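Local coordinates for regulatory protein SWI6 (Saccharomyces cerevisiae, PDB 1SW6) that serves as the shared regulatory subunit of the yeast SBF and MBF complexes, which drive cell-cycle-dependent transcription, here represented by its ankyrin-repeat domain, at residues Met61-Phe66 with Val112-Phe116; His130-His136 with Asn156-Asn162; Leu138-Ala142 with Ser174-Ser180. All blocks are in the same frame, centred on the assembly; numbering follows the deposited sequence.

Interaction 1: Met61-Phe66 with Val112-Phe116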
ATOM      1  N   MET A  61       1.863  19.958  -0.731  1.00 57.11           N
ATOM      2  CA  MET A  61       1.069  19.911  -1.956  1.00 56.63           C
ATOM      3  C   MET A  61       1.997  19.893  -3.165  1.00 54.07           C
ATOM      4  O   MET A  61       1.741  19.185  -4.136  1.00 52.93           O
ATOM      5  CB  MET A  61       0.126  21.116  -2.037  1.00 58.39           C
ATOM      6  CG  MET A  61      -0.784  21.243  -0.834  1.00 62.24           C
ATOM      7  SD  MET A  61      -1.750  22.762  -0.836  1.00 67.02           S
ATOM      8  CE  MET A  61      -3.242  22.199  -0.016  1.00 65.05           C
ATOM      9  N   LYS A  62       3.077  20.665  -3.095  1.00 51.38           N
ATOM     10  CA  LYS A  62       4.036  20.708  -4.185  1.00 50.27           C
ATOM     11  C   LYS A  62       4.767  19.371  -4.285  1.00 49.32           C
ATOM     12  O   LYS A  62       4.904  18.809  -5.372  1.00 47.79           O
ATOM     13  CB  LYS A  62       5.056  21.825  -3.965  1.00 50.78           C
ATOM     14  CG  LYS A  62       6.053  21.946  -5.108  1.00 51.99           C
ATOM     15  CD  LYS A  62       7.139  22.963  -4.814  1.00 53.49           C
ATOM     16  CE  LYS A  62       8.044  23.149  -6.027  1.00 54.27           C
ATOM     17  NZ  LYS A  62       9.195  24.057  -5.726  1.00 56.97           N
ATOM     18  N   LEU A  63       5.244  18.862  -3.149  1.00 48.65           N
ATOM     19  CA  LEU A  63       5.949  17.584  -3.144  1.00 47.27           C
ATOM     20  C   LEU A  63       5.022  16.498  -3.695  1.00 47.64           C
ATOM     21  O   LEU A  63       5.429  15.674  -4.521  1.00 46.69           O
ATOM     22  CB  LEU A  63       6.388  17.208  -1.723  1.00 45.73           C
ATOM     23  CG  LEU A  63       7.088  15.847  -1.593  1.00 43.57           C
ATOM     24  CD1 LEU A  63       8.314  15.840  -2.493  1.00 41.63           C
ATOM     25  CD2 LEU A  63       7.482  15.580  -0.134  1.00 42.07           C
ATOM     26  N   GLU A  64       3.776  16.508  -3.233  1.00 49.08           N
ATOM     27  CA  GLU A  64       2.789  15.541  -3.691  1.00 51.24           C
ATOM     28  C   GLU A  64       2.641  15.624  -5.203  1.00 51.73           C
ATOM     29  O   GLU A  64       2.483  14.604  -5.871  1.00 52.00           O
ATOM     30  CB  GLU A  64       1.430  15.791  -3.024  1.00 53.23           C
ATOM     31  CG  GLU A  64       1.328  15.300  -1.578  1.00 58.14           C
ATOM     32  CD  GLU A  64      -0.083  15.441  -0.999  1.00 61.14           C
ATOM     33  OE1 GLU A  64      -0.318  14.981   0.144  1.00 62.06           O
ATOM     34  OE2 GLU A  64      -0.958  16.015  -1.688  1.00 62.28           O
ATOM     35  N   ALA A  65       2.702  16.838  -5.744  1.00 52.44           N
ATOM     36  CA  ALA A  65       2.565  17.032  -7.186  1.00 53.96           C
ATOM     37  C   ALA A  65       3.763  16.429  -7.905  1.00 53.91           C
ATOM     38  O   ALA A  65       3.607  15.598  -8.802  1.00 53.83           O
ATOM     39  CB  ALA A  65       2.448  18.529  -7.517  1.00 53.29           C
ATOM     40  N   PHE A  66       4.954  16.857  -7.501  1.00 54.70           N
ATOM     41  CA  PHE A  66       6.194  16.367  -8.084  1.00 55.96           C
ATOM     42  C   PHE A  66       6.247  14.841  -8.055  1.00 57.50           C
ATOM     43  O   PHE A  66       6.676  14.205  -9.017  1.00 57.21           O
ATOM     44  CB  PHE A  66       7.378  16.937  -7.306  1.00 55.57           C
ATOM     45  CG  PHE A  66       8.722  16.473  -7.806  1.00 55.64           C
ATOM     46  CD1 PHE A  66       9.058  16.588  -9.150  1.00 55.59           C
ATOM     47  CD2 PHE A  66       9.671  15.973  -6.920  1.00 55.12           C
ATOM     48  CE1 PHE A  66      10.321  16.217  -9.605  1.00 55.73           C
ATOM     49  CE2 PHE A  66      10.939  15.598  -7.363  1.00 55.98           C
ATOM     50  CZ  PHE A  66      11.266  15.720  -8.709  1.00 56.12           C
ATOM     51  N   VAL A 112       8.254  21.283 -12.148  1.00 74.58           N
ATOM     52  CA  VAL A 112       7.425  21.405 -10.952  1.00 75.23           C
ATOM     53  C   VAL A 112       7.665  22.714 -10.211  1.00 76.30           C
ATOM     54  O   VAL A 112       6.779  23.211  -9.515  1.00 76.59           O
ATOM     55  CB  VAL A 112       7.668  20.239  -9.968  1.00 74.86           C
ATOM     56  CG1 VAL A 112       9.109  20.248  -9.490  1.00 73.90           C
ATOM     57  CG2 VAL A 112       6.711  20.350  -8.785  1.00 74.19           C
ATOM     58  N   ASN A 113       8.865  23.266 -10.346  1.00 77.27           N
ATOM     59  CA  ASN A 113       9.187  24.528  -9.688  1.00 78.27           C
ATOM     60  C   ASN A 113       8.468  25.678 -10.384  1.00 78.51           C
ATOM     61  O   ASN A 113       8.249  26.737  -9.792  1.00 78.38           O
ATOM     62  CB  ASN A 113      10.697  24.771  -9.708  1.00 78.88           C
ATOM     63  CG  ASN A 113      11.425  23.972  -8.645  1.00 79.27           C
ATOM     64  OD1 ASN A 113      12.652  23.914  -8.627  1.00 80.35           O
ATOM     65  ND2 ASN A 113      10.668  23.358  -7.747  1.00 79.18           N
ATOM     66  N   ASP A 114       8.102  25.460 -11.642  1.00 78.49           N
ATOM     67  CA  ASP A 114       7.399  26.471 -12.411  1.00 78.97           C
ATOM     68  C   ASP A 114       5.929  26.450 -12.025  1.00 79.22           C
ATOM     69  O   ASP A 114       5.331  27.497 -11.778  1.00 79.40           O
ATOM     70  CB  ASP A 114       7.544  26.209 -13.914  1.00 79.25           C
ATOM     71  CG  ASP A 114       8.993  26.198 -14.367  1.00 79.45           C
ATOM     72  OD1 ASP A 114       9.789  27.007 -13.844  1.00 79.40           O
ATOM     73  OD2 ASP A 114       9.337  25.391 -15.255  1.00 79.84           O
ATOM     74  N   ALA A 115       5.352  25.251 -11.973  1.00 79.27           N
ATOM     75  CA  ALA A 115       3.948  25.093 -11.600  1.00 78.98           C
ATOM     76  C   ALA A 115       3.750  25.610 -10.177  1.00 78.37           C
ATOM     77  O   ALA A 115       2.681  26.107  -9.827  1.00 78.05           O
ATOM     78  CB  ALA A 115       3.539  23.626 -11.694  1.00 79.36           C
ATOM     79  N   PHE A 116       4.795  25.483  -9.364  1.00 77.91           N
ATOM     80  CA  PHE A 116       4.769  25.948  -7.982  1.00 77.92           C
ATOM     81  C   PHE A 116       5.945  26.897  -7.763  1.00 78.82           C
ATOM     82  O   PHE A 116       6.855  26.603  -6.981  1.00 78.65           O
ATOM     83  CB  PHE A 116       4.887  24.779  -6.995  1.00 76.47           C
ATOM     84  CG  PHE A 116       3.753  23.799  -7.061  1.00 74.47           C
ATOM     85  CD1 PHE A 116       3.661  22.888  -8.108  1.00 73.09           C
ATOM     86  CD2 PHE A 116       2.787  23.773  -6.061  1.00 73.89           C
ATOM     87  CE1 PHE A 116       2.624  21.959  -8.158  1.00 72.75           C
ATOM     88  CE2 PHE A 116       1.743  22.847  -6.101  1.00 73.51           C
ATOM     89  CZ  PHE A 116       1.662  21.937  -7.152  1.00 72.43           C
TER
HETATM   90  O   HOH W   1       9.957  27.002  -6.956  1.00 66.54           O
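With CG anti to the backbone N (chi1 -178°) and every later bond extended, the side chain of K62 runs straight over the F116 ring, whose own CG lies anti to the carbonyl carbon (chi1 -63°), a rotamer that directs the ring to helix 57-71. K62 and F116 run antiparallel alongside one another. The aliphatic part of the lysine does the touching: CG of K62 sits over one face, 3.5 Å from CG of F116, and the backbone CA of K62 makes a CH-pi contact 3.9 Å from the ring centroid, offset toward the ring's margin. At the far end of the ring, CB of A65 reaches CE1 of F116 at 3.5 Å. F116 is the first residue to leave the helical conformation after helix 105-115, and the contact as a whole is the packing of helix 57-71 against the C-terminal end of helix 105-115, within the ankyrin-repeat fragment. One turn along helix 57-71, F66 lies roughly perpendicular to V112, CD1 of F66 being 3.7 Å from CG1 of V112; L108 and L109 of helix 105-115 continue this apolar surface. The amino group of K62 reaches beyond the F116 ring, where NZ donates to the carbonyl O of T119. A water that NZ of K62 holds weakly, at 3.3 Å, lies 3.1 Å from O of F116 and may donate to it.

Interaction 2: His130-His136 with Asn156-Asn162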
ATOM      1  N   HIS A 130       0.683   7.169   6.522  1.00 59.79           N
ATOM      2  CA  HIS A 130       1.611   6.355   7.303  1.00 59.17           C
ATOM      3  C   HIS A 130       2.985   6.981   7.534  1.00 56.58           C
ATOM      4  O   HIS A 130       3.865   6.350   8.118  1.00 55.97           O
ATOM      5  CB  HIS A 130       1.777   4.985   6.640  1.00 61.94           C
ATOM      6  CG  HIS A 130       0.489   4.385   6.170  1.00 64.91           C
ATOM      7  ND1 HIS A 130      -0.253   4.932   5.144  1.00 66.31           N
ATOM      8  CD2 HIS A 130      -0.194   3.294   6.590  1.00 66.60           C
ATOM      9  CE1 HIS A 130      -1.337   4.203   4.951  1.00 67.05           C
ATOM     10  NE2 HIS A 130      -1.326   3.202   5.814  1.00 67.76           N
ATOM     11  N   GLY A 131       3.171   8.215   7.083  1.00 54.00           N
ATOM     12  CA  GLY A 131       4.451   8.870   7.271  1.00 52.05           C
ATOM     13  C   GLY A 131       5.488   8.503   6.220  1.00 51.01           C
ATOM     14  O   GLY A 131       6.689   8.715   6.426  1.00 51.81           O
ATOM     15  N   ASN A 132       5.039   7.943   5.099  1.00 48.22           N
ATOM     16  CA  ASN A 132       5.956   7.582   4.025  1.00 45.65           C
ATOM     17  C   ASN A 132       6.521   8.849   3.399  1.00 44.26           C
ATOM     18  O   ASN A 132       5.785   9.808   3.156  1.00 43.51           O
ATOM     19  CB  ASN A 132       5.245   6.784   2.923  1.00 45.92           C
ATOM     20  CG  ASN A 132       4.997   5.331   3.300  1.00 46.56           C
ATOM     21  OD1 ASN A 132       5.919   4.604   3.672  1.00 46.34           O
ATOM     22  ND2 ASN A 132       3.745   4.896   3.183  1.00 47.93           N
ATOM     23  N   THR A 133       7.828   8.861   3.156  1.00 42.48           N
ATOM     24  CA  THR A 133       8.469   9.994   2.494  1.00 40.90           C
ATOM     25  C   THR A 133       8.528   9.517   1.046  1.00 40.29           C
ATOM     26  O   THR A 133       8.221   8.357   0.766  1.00 38.07           O
ATOM     27  CB  THR A 133       9.922  10.225   2.988  1.00 42.34           C
ATOM     28  OG1 THR A 133      10.749   9.115   2.596  1.00 43.04           O
ATOM     29  CG2 THR A 133       9.957  10.369   4.492  1.00 42.11           C
ATOM     30  N   PRO A 134       8.896  10.397   0.101  1.00 39.83           N
ATOM     31  CA  PRO A 134       8.953   9.914  -1.279  1.00 39.21           C
ATOM     32  C   PRO A 134       9.897   8.712  -1.400  1.00 38.18           C
ATOM     33  O   PRO A 134       9.649   7.777  -2.171  1.00 36.90           O
ATOM     34  CB  PRO A 134       9.457  11.138  -2.045  1.00 39.15           C
ATOM     35  CG  PRO A 134       8.799  12.259  -1.307  1.00 39.60           C
ATOM     36  CD  PRO A 134       9.027  11.866   0.147  1.00 40.29           C
ATOM     37  N   LEU A 135      10.979   8.740  -0.630  1.00 38.40           N
ATOM     38  CA  LEU A 135      11.961   7.662  -0.666  1.00 39.05           C
ATOM     39  C   LEU A 135      11.357   6.294  -0.316  1.00 38.32           C
ATOM     40  O   LEU A 135      11.738   5.282  -0.909  1.00 39.51           O
ATOM     41  CB  LEU A 135      13.135   7.994   0.265  1.00 40.12           C
ATOM     42  CG  LEU A 135      14.529   7.593  -0.226  1.00 41.56           C
ATOM     43  CD1 LEU A 135      14.787   8.152  -1.614  1.00 40.96           C
ATOM     44  CD2 LEU A 135      15.568   8.108   0.761  1.00 39.85           C
ATOM     45  N   HIS A 136      10.422   6.256   0.634  1.00 37.55           N
ATOM     46  CA  HIS A 136       9.780   4.995   1.014  1.00 36.57           C
ATOM     47  C   HIS A 136       8.966   4.432  -0.150  1.00 37.70           C
ATOM     48  O   HIS A 136       9.027   3.238  -0.446  1.00 36.03           O
ATOM     49  CB  HIS A 136       8.827   5.186   2.188  1.00 35.22           C
ATOM     50  CG  HIS A 136       9.502   5.389   3.508  1.00 35.85           C
ATOM     51  ND1 HIS A 136      10.156   6.556   3.841  1.00 36.96           N
ATOM     52  CD2 HIS A 136       9.568   4.593   4.601  1.00 34.52           C
ATOM     53  CE1 HIS A 136      10.590   6.472   5.087  1.00 37.29           C
ATOM     54  NE2 HIS A 136      10.244   5.291   5.571  1.00 36.43           N
ATOM     55  N   ASN A 156      16.648  12.668   2.777  1.00 45.11           N
ATOM     56  CA  ASN A 156      17.241  12.099   3.981  1.00 45.88           C
ATOM     57  C   ASN A 156      16.833  10.630   4.050  1.00 45.57           C
ATOM     58  O   ASN A 156      15.643  10.298   4.092  1.00 46.45           O
ATOM     59  CB  ASN A 156      16.726  12.843   5.211  1.00 46.38           C
ATOM     60  CG  ASN A 156      17.432  12.434   6.484  1.00 47.87           C
ATOM     61  OD1 ASN A 156      17.626  11.246   6.751  1.00 45.67           O
ATOM     62  ND2 ASN A 156      17.809  13.424   7.294  1.00 48.77           N
ATOM     63  N   ARG A 157      17.822   9.749   4.067  1.00 44.04           N
ATOM     64  CA  ARG A 157      17.564   8.319   4.091  1.00 42.85           C
ATOM     65  C   ARG A 157      17.286   7.757   5.478  1.00 42.91           C
ATOM     66  O   ARG A 157      16.890   6.603   5.615  1.00 42.72           O
ATOM     67  CB  ARG A 157      18.760   7.595   3.475  1.00 43.00           C
ATOM     68  CG  ARG A 157      19.071   8.061   2.064  1.00 42.77           C
ATOM     69  CD  ARG A 157      20.473   7.670   1.639  1.00 42.92           C
ATOM     70  NE  ARG A 157      21.491   8.342   2.445  1.00 40.93           N
ATOM     71  CZ  ARG A 157      22.794   8.278   2.203  1.00 40.78           C
ATOM     72  NH1 ARG A 157      23.244   7.568   1.173  1.00 40.39           N
ATOM     73  NH2 ARG A 157      23.649   8.930   2.985  1.00 40.47           N
ATOM     74  N   LEU A 158      17.472   8.571   6.509  1.00 42.58           N
ATOM     75  CA  LEU A 158      17.279   8.087   7.870  1.00 42.64           C
ATOM     76  C   LEU A 158      15.872   8.199   8.462  1.00 42.42           C
ATOM     77  O   LEU A 158      15.615   7.661   9.536  1.00 42.19           O
ATOM     78  CB  LEU A 158      18.279   8.785   8.802  1.00 41.99           C
ATOM     79  CG  LEU A 158      19.775   8.675   8.468  1.00 43.57           C
ATOM     80  CD1 LEU A 158      20.591   9.207   9.644  1.00 43.14           C
ATOM     81  CD2 LEU A 158      20.156   7.224   8.203  1.00 43.09           C
ATOM     82  N   TYR A 159      14.966   8.884   7.770  1.00 41.99           N
ATOM     83  CA  TYR A 159      13.610   9.063   8.287  1.00 41.40           C
ATOM     84  C   TYR A 159      12.763   7.802   8.360  1.00 40.09           C
ATOM     85  O   TYR A 159      12.630   7.069   7.383  1.00 39.92           O
ATOM     86  CB  TYR A 159      12.855  10.109   7.459  1.00 43.85           C
ATOM     87  CG  TYR A 159      13.258  11.541   7.731  1.00 45.70           C
ATOM     88  CD1 TYR A 159      13.250  12.050   9.028  1.00 47.51           C
ATOM     89  CD2 TYR A 159      13.612  12.394   6.693  1.00 46.55           C
ATOM     90  CE1 TYR A 159      13.585  13.371   9.283  1.00 47.90           C
ATOM     91  CE2 TYR A 159      13.947  13.719   6.939  1.00 47.89           C
ATOM     92  CZ  TYR A 159      13.930  14.197   8.232  1.00 48.24           C
ATOM     93  OH  TYR A 159      14.265  15.502   8.487  1.00 52.14           O
ATOM     94  N   GLY A 160      12.189   7.552   9.530  1.00 39.13           N
ATOM     95  CA  GLY A 160      11.322   6.402   9.687  1.00 38.58           C
ATOM     96  C   GLY A 160       9.895   6.858   9.417  1.00 40.32           C
ATOM     97  O   GLY A 160       9.604   8.060   9.459  1.00 39.09           O
ATOM     98  N   ASP A 161       9.004   5.924   9.100  1.00 40.73           N
ATOM     99  CA  ASP A 161       7.615   6.291   8.877  1.00 40.97           C
ATOM    100  C   ASP A 161       6.987   6.311  10.274  1.00 41.55           C
ATOM    101  O   ASP A 161       7.707   6.258  11.266  1.00 41.33           O
ATOM    102  CB  ASP A 161       6.919   5.276   7.957  1.00 40.99           C
ATOM    103  CG  ASP A 161       6.861   3.880   8.546  1.00 41.06           C
ATOM    104  OD1 ASP A 161       7.266   3.688   9.713  1.00 41.79           O
ATOM    105  OD2 ASP A 161       6.398   2.967   7.834  1.00 40.56           O
ATOM    106  N   ASN A 162       5.665   6.369  10.365  1.00 42.80           N
ATOM    107  CA  ASN A 162       5.014   6.430  11.671  1.00 44.68           C
ATOM    108  C   ASN A 162       5.301   5.228  12.560  1.00 44.92           C
ATOM    109  O   ASN A 162       5.074   5.272  13.770  1.00 45.00           O
ATOM    110  CB  ASN A 162       3.502   6.623  11.503  1.00 45.46           C
ATOM    111  CG  ASN A 162       3.161   7.965  10.867  1.00 46.63           C
ATOM    112  OD1 ASN A 162       4.018   8.854  10.772  1.00 46.76           O
ATOM    113  ND2 ASN A 162       1.906   8.123  10.439  1.00 47.43           N
TER
HETATM  114  O   HOH W   2       8.733   9.869   7.666  1.00 66.22           O
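N162 and H130 are joined by a nearly straight backbone hydrogen bond, N of N162 to O of H130, 2.9 Å long with an angle of 172° at the hydrogen. Beside it the CA of D161 offers its hydrogen to O of G131 at 3.6 Å, and a water donates both its protons across the gap, to O of G131 and to O of G160, each at 2.7 Å. The chain can come this close because G131 has no side chain: a CB would strike OD1 of N162, and the positive phi would also press it on the preceding carbonyl O. CE1 of H136 meets O of Y159 near the ring plane at 3.1 Å, its CG anti to the carbonyl carbon (chi1 -74°) swinging the imidazole there. CD2 of L135 lies 3.7 Å from CG of R157.

The second shell fixes these groups. The imidazole of H136 is held at both nitrogens: OG1 of T133, the N-cap of helix 134-140, lies in the ring plane, bonded to ND1 of H136 at 2.9 Å, while NE2 bonds to O of E165. OD1 of D161 accepts from the backbone N of M163 and of E165. The T-P-L-H sequence, with its threonine-histidine bond and a glycine in the preceding turn, is the signature of the ankyrin repeat, here linking ANK 1 to ANK 2.

Interaction 3: Leu138-Ala142 with Ser174-Ser180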
ATOM      1  N   LEU A 138       9.178   5.111  -3.445  1.00 36.13           N
ATOM      2  CA  LEU A 138      10.040   4.729  -4.558  1.00 35.94           C
ATOM      3  C   LEU A 138      10.892   3.491  -4.304  1.00 35.46           C
ATOM      4  O   LEU A 138      11.193   2.740  -5.235  1.00 34.00           O
ATOM      5  CB  LEU A 138      10.917   5.919  -4.955  1.00 36.28           C
ATOM      6  CG  LEU A 138      10.078   6.978  -5.674  1.00 36.54           C
ATOM      7  CD1 LEU A 138      10.891   8.215  -5.989  1.00 39.85           C
ATOM      8  CD2 LEU A 138       9.555   6.372  -6.954  1.00 37.68           C
ATOM      9  N   THR A 139      11.271   3.270  -3.048  1.00 34.95           N
ATOM     10  CA  THR A 139      12.074   2.104  -2.696  1.00 34.65           C
ATOM     11  C   THR A 139      11.179   0.860  -2.661  1.00 35.66           C
ATOM     12  O   THR A 139      11.577  -0.232  -3.085  1.00 34.09           O
ATOM     13  CB  THR A 139      12.751   2.289  -1.315  1.00 36.15           C
ATOM     14  OG1 THR A 139      13.776   3.294  -1.412  1.00 35.63           O
ATOM     15  CG2 THR A 139      13.374   0.974  -0.834  1.00 33.75           C
ATOM     16  N   SER A 140       9.959   1.036  -2.167  1.00 35.87           N
ATOM     17  CA  SER A 140       9.017  -0.072  -2.062  1.00 37.71           C
ATOM     18  C   SER A 140       8.697  -0.632  -3.447  1.00 37.06           C
ATOM     19  O   SER A 140       8.342  -1.793  -3.603  1.00 36.99           O
ATOM     20  CB  SER A 140       7.726   0.414  -1.400  1.00 37.38           C
ATOM     21  OG  SER A 140       6.857  -0.670  -1.122  1.00 42.82           O
ATOM     22  N   ILE A 141       8.859   0.220  -4.444  1.00 37.19           N
ATOM     23  CA  ILE A 141       8.550  -0.103  -5.823  1.00 36.66           C
ATOM     24  C   ILE A 141       9.781  -0.459  -6.647  1.00 35.77           C
ATOM     25  O   ILE A 141       9.706  -0.609  -7.863  1.00 35.57           O
ATOM     26  CB  ILE A 141       7.780   1.109  -6.429  1.00 37.78           C
ATOM     27  CG1 ILE A 141       6.429   0.642  -6.920  1.00 37.11           C
ATOM     28  CG2 ILE A 141       8.610   1.849  -7.457  1.00 37.21           C
ATOM     29  CD1 ILE A 141       5.549   0.188  -5.803  1.00 40.71           C
ATOM     30  N   ALA A 142      10.914  -0.595  -5.970  1.00 34.89           N
ATOM     31  CA  ALA A 142      12.177  -0.931  -6.613  1.00 35.71           C
ATOM     32  C   ALA A 142      12.590   0.027  -7.727  1.00 37.20           C
ATOM     33  O   ALA A 142      13.305  -0.371  -8.656  1.00 37.39           O
ATOM     34  CB  ALA A 142      12.138  -2.361  -7.149  1.00 33.35           C
ATOM     35  N   SER A 174       8.493  -5.965   0.518  1.00 34.16           N
ATOM     36  CA  SER A 174       7.809  -6.197  -0.761  1.00 33.72           C
ATOM     37  C   SER A 174       8.737  -7.043  -1.648  1.00 33.60           C
ATOM     38  O   SER A 174       9.959  -7.064  -1.435  1.00 31.69           O
ATOM     39  CB  SER A 174       7.476  -4.872  -1.455  1.00 34.44           C
ATOM     40  OG  SER A 174       8.635  -4.254  -1.969  1.00 36.72           O
ATOM     41  N   VAL A 175       8.168  -7.749  -2.625  1.00 32.78           N
ATOM     42  CA  VAL A 175       8.978  -8.601  -3.492  1.00 33.49           C
ATOM     43  C   VAL A 175       9.547  -7.843  -4.665  1.00 33.38           C
ATOM     44  O   VAL A 175      10.323  -8.391  -5.446  1.00 35.36           O
ATOM     45  CB  VAL A 175       8.180  -9.788  -4.073  1.00 34.83           C
ATOM     46  CG1 VAL A 175       7.504 -10.560  -2.960  1.00 34.55           C
ATOM     47  CG2 VAL A 175       7.181  -9.288  -5.106  1.00 33.21           C
ATOM     48  N   ASN A 176       9.160  -6.583  -4.782  1.00 33.59           N
ATOM     49  CA  ASN A 176       9.593  -5.737  -5.884  1.00 34.05           C
ATOM     50  C   ASN A 176      11.089  -5.678  -6.180  1.00 34.36           C
ATOM     51  O   ASN A 176      11.491  -5.729  -7.341  1.00 32.35           O
ATOM     52  CB  ASN A 176       9.051  -4.325  -5.669  1.00 34.19           C
ATOM     53  CG  ASN A 176       7.539  -4.279  -5.717  1.00 34.73           C
ATOM     54  OD1 ASN A 176       6.869  -5.031  -5.001  1.00 37.37           O
ATOM     55  ND2 ASN A 176       6.989  -3.403  -6.561  1.00 34.25           N
ATOM     56  N   ASN A 177      11.917  -5.560  -5.145  1.00 34.44           N
ATOM     57  CA  ASN A 177      13.355  -5.475  -5.364  1.00 34.99           C
ATOM     58  C   ASN A 177      13.989  -6.809  -5.748  1.00 34.58           C
ATOM     59  O   ASN A 177      15.033  -6.845  -6.386  1.00 35.94           O
ATOM     60  CB  ASN A 177      14.022  -4.856  -4.143  1.00 34.63           C
ATOM     61  CG  ASN A 177      13.912  -3.336  -4.147  1.00 34.36           C
ATOM     62  OD1 ASN A 177      14.719  -2.667  -4.764  1.00 35.37           O
ATOM     63  ND2 ASN A 177      12.897  -2.798  -3.485  1.00 32.94           N
ATOM     64  N   TYR A 178      13.344  -7.905  -5.374  1.00 34.18           N
ATOM     65  CA  TYR A 178      13.834  -9.230  -5.736  1.00 35.58           C
ATOM     66  C   TYR A 178      13.452  -9.486  -7.206  1.00 35.49           C
ATOM     67  O   TYR A 178      14.291  -9.824  -8.035  1.00 36.22           O
ATOM     68  CB  TYR A 178      13.200 -10.273  -4.814  1.00 35.26           C
ATOM     69  CG  TYR A 178      13.300 -11.709  -5.286  1.00 36.33           C
ATOM     70  CD1 TYR A 178      14.532 -12.322  -5.485  1.00 37.02           C
ATOM     71  CD2 TYR A 178      12.156 -12.462  -5.495  1.00 36.22           C
ATOM     72  CE1 TYR A 178      14.616 -13.657  -5.881  1.00 36.72           C
ATOM     73  CE2 TYR A 178      12.229 -13.791  -5.888  1.00 37.40           C
ATOM     74  CZ  TYR A 178      13.457 -14.381  -6.079  1.00 37.46           C
ATOM     75  OH  TYR A 178      13.509 -15.694  -6.476  1.00 37.21           O
ATOM     76  N   ASP A 179      12.181  -9.293  -7.531  1.00 36.99           N
ATOM     77  CA  ASP A 179      11.716  -9.500  -8.897  1.00 38.33           C
ATOM     78  C   ASP A 179      12.500  -8.650  -9.879  1.00 38.39           C
ATOM     79  O   ASP A 179      12.821  -9.099 -10.979  1.00 37.66           O
ATOM     80  CB  ASP A 179      10.229  -9.162  -9.016  1.00 38.88           C
ATOM     81  CG  ASP A 179       9.340 -10.183  -8.326  1.00 39.01           C
ATOM     82  OD1 ASP A 179       9.869 -11.194  -7.818  1.00 40.70           O
ATOM     83  OD2 ASP A 179       8.109  -9.977  -8.294  1.00 41.20           O
ATOM     84  N   SER A 180      12.823  -7.428  -9.470  1.00 38.91           N
ATOM     85  CA  SER A 180      13.553  -6.507 -10.332  1.00 39.13           C
ATOM     86  C   SER A 180      15.069  -6.648 -10.241  1.00 39.24           C
ATOM     87  O   SER A 180      15.792  -6.026 -11.011  1.00 38.82           O
ATOM     88  CB  SER A 180      13.156  -5.062 -10.011  1.00 39.72           C
ATOM     89  OG  SER A 180      11.750  -4.897 -10.079  1.00 42.07           O
TER
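One side-chain-to-backbone hydrogen bond joins N177 to T139. ND2 of N177 donates to O of T139 at 2.9 Å, nearly along the C=O axis, with the acceptor only 6° out of the amide plane. The same carbonyl also accepts from N of A142, so two N-H groups grip it at the end of the helix. OD1 of N177 bonds to OG1 of T182, which pins the other end of the amide and fixes its rotation. A leucine here would probably leave O of T139 with the backbone N of A142 alone and OG1 of T182 without its acceptor. A less settled link runs from OG of S174 toward O of S140, 3.0 Å away, since the one proton can also reach O of K170. O of N176 is itself gripped by both N and OG of S180.

Van der Waals contacts centre on A142. Its CB lies 3.4 Å from O of N176 and 3.5 Å from OD1 of N177. With CG anti to its carbonyl carbon (chi1 -64°), N176 lays its amide alongside I141.

Contacts between subunits lie close by, as I141 packs on G213 of the second subunit and OD2 of D179 accepts from N of I296 there. Helix 134-140 ends in a Schellman motif, A142 being the C-prime residue with positive phi, and the contact joins this helix end in ANK 1 to the short helix 176-179 of ANK 2, one of the links between consecutive repeats in an ankyrin fold.

Overall arrangement
Interaction 1 closes along the chain before the other two open. Its centre lies about 27 Å from the centre of the chain, whereas the centres of interactions 2 and 3 lie about 10 and 12 Å from it. The centres of interactions 1 and 2 are about 19 Å apart, yet they touch: CD2 of L63 packs on CG of P134 at 3.8 Å, so helix 57-71 covers the start of helix 134-140. That helix then serves both remaining contacts, its beginning in interaction 2 and its end in interaction 3, whose centres are about 16 Å apart. Their segments alternate along the chain, tying ANK 1 to ANK 2 twice. Interaction 3 also borders the second subunit.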